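Local coordinates for petrobactin-binding protein YclQ (Bacillus subtilis subsp. subtilis str. 168, PDB 3GFV) that binds both iron-free and ferric petrobactin and serves as the solute-binding component of the YclNOPQ ABC transporter for ferric-petrobactin uptake, at residues Glu221-Lys225 with Thr226-Tyr230. Sequence-based numbering, arbitrary orientation.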
# COMPACT_ATOMS: atom_id res chain seq x y z
N GLU A 221 -22.84 -5.49 14.45
CA GLU A 221 -22.98 -5.21 15.87
C GLU A 221 -21.65 -4.75 16.46
O GLU A 221 -21.63 -4.01 17.44
CB GLU A 221 -23.47 -6.43 16.63
CG GLU A 221 -24.94 -6.78 16.42
CD GLU A 221 -25.16 -7.72 15.25
OE1 GLU A 221 -24.27 -7.80 14.36
OE2 GLU A 221 -26.23 -8.39 15.22
N TYR A 222 -20.55 -5.23 15.89
CA TYR A 222 -19.23 -4.80 16.33
C TYR A 222 -19.01 -3.30 16.04
O TYR A 222 -18.45 -2.59 16.86
CB TYR A 222 -18.13 -5.60 15.62
CG TYR A 222 -16.76 -5.06 15.90
CD1 TYR A 222 -16.11 -5.37 17.08
CD2 TYR A 222 -16.11 -4.21 14.99
CE1 TYR A 222 -14.84 -4.86 17.36
CE2 TYR A 222 -14.86 -3.70 15.26
CZ TYR A 222 -14.22 -4.03 16.43
OH TYR A 222 -12.97 -3.49 16.69
N ILE A 223 -19.45 -2.84 14.88
CA ILE A 223 -19.31 -1.42 14.55
C ILE A 223 -20.11 -0.56 15.54
O ILE A 223 -19.63 0.45 16.05
CB ILE A 223 -19.74 -1.15 13.11
CG1 ILE A 223 -18.78 -1.86 12.14
CG2 ILE A 223 -19.73 0.35 12.81
CD1 ILE A 223 -19.25 -1.81 10.71
N SER A 224 -21.33 -1.01 15.83
CA SER A 224 -22.21 -0.34 16.77
C SER A 224 -21.60 -0.32 18.17
O SER A 224 -21.56 0.71 18.86
CB SER A 224 -23.57 -1.06 16.78
OG SER A 224 -24.41 -0.54 17.80
N LYS A 225 -21.11 -1.46 18.62
CA LYS A 225 -20.57 -1.45 19.97
C LYS A 225 -19.27 -0.65 20.10
O LYS A 225 -18.97 -0.11 21.15
CB LYS A 225 -20.43 -2.86 20.56
CG LYS A 225 -19.16 -3.55 20.30
CD LYS A 225 -18.93 -4.61 21.36
CE LYS A 225 -17.76 -5.50 21.01
NZ LYS A 225 -17.52 -6.55 22.04
N THR A 226 -18.51 -0.58 19.00
CA THR A 226 -17.28 0.20 18.99
C THR A 226 -17.56 1.69 18.90
O THR A 226 -16.82 2.49 19.48
CB THR A 226 -16.41 -0.25 17.81
OG1 THR A 226 -16.12 -1.64 17.99
CG2 THR A 226 -15.12 0.57 17.74
N ASN A 227 -18.65 2.06 18.21
CA ASN A 227 -19.03 3.47 18.04
C ASN A 227 -17.87 4.43 17.65
O ASN A 227 -17.60 5.44 18.32
CB ASN A 227 -19.75 4.00 19.30
CG ASN A 227 -20.39 5.36 19.07
OD1 ASN A 227 -20.77 5.68 17.95
ND2 ASN A 227 -20.51 6.18 20.15
N PRO A 228 -17.20 4.15 16.53
CA PRO A 228 -16.08 5.01 16.15
C PRO A 228 -16.56 6.40 15.71
O PRO A 228 -17.63 6.52 15.10
CB PRO A 228 -15.50 4.29 14.92
CG PRO A 228 -16.75 3.61 14.31
CD PRO A 228 -17.50 3.10 15.54
N ASP A 229 -15.78 7.42 15.99
CA ASP A 229 -16.08 8.78 15.53
C ASP A 229 -15.82 8.92 14.03
O ASP A 229 -16.54 9.64 13.34
CB ASP A 229 -15.20 9.78 16.29
CG ASP A 229 -15.43 9.71 17.78
OD1 ASP A 229 -16.62 9.72 18.16
OD2 ASP A 229 -14.44 9.61 18.54
N TYR A 230 -14.77 8.25 13.55
CA TYR A 230 -14.42 8.21 12.13
C TYR A 230 -14.36 6.77 11.66
O TYR A 230 -13.83 5.91 12.35
CB TYR A 230 -13.06 8.90 11.86
CG TYR A 230 -13.17 10.38 12.05
CD1 TYR A 230 -13.33 11.24 10.96
CD2 TYR A 230 -13.19 10.92 13.34
CE1 TYR A 230 -13.47 12.61 11.15
CE2 TYR A 230 -13.33 12.29 13.53
CZ TYR A 230 -13.47 13.13 12.44
OH TYR A 230 -13.62 14.48 12.65
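Thr226 closes the last turn of helix 220-226, its hydroxyl returning to the carbonyl of Tyr222 four residues earlier, just before the chain leaves for strand 230-235 of the periplasmic binding protein fold. Two hydrogen bonds from the same residue meet on the carbonyl of Tyr222: the backbone N of Thr226 donates to Tyr222 O at 2.9 Å, and the hydroxyl OG1 of Thr226 reaches that oxygen at 2.8 Å. They arrive from opposite faces of the carbonyl plane, OG1 tilted 30° out of it. Thr226 OG1 can turn back this way because it stands beside its own backbone N (chi1 -60°). The next amide, Asn227 N, bonds to Ile223 O at 2.9 Å and only weakly to Ser224 O; Asn227 then leaves the helix with positive phi, and its OD1 is taken by the backbone N of Asn259. Pro228 CD rests 3.4 Å from the carbonyl Ile223 O; its apolar contact, with Ile223 CG2, is looser at 4.5 Å, and Ile177 and Ile184 of the neighbouring sheet lie against Ile223. Tyr222, its OH hydrogen-bonded to Asp206 OD2, turns a ring face to the threonine hydroxyl: Thr226 OG1 sits 3.4 Å from the ring plane, over its centre.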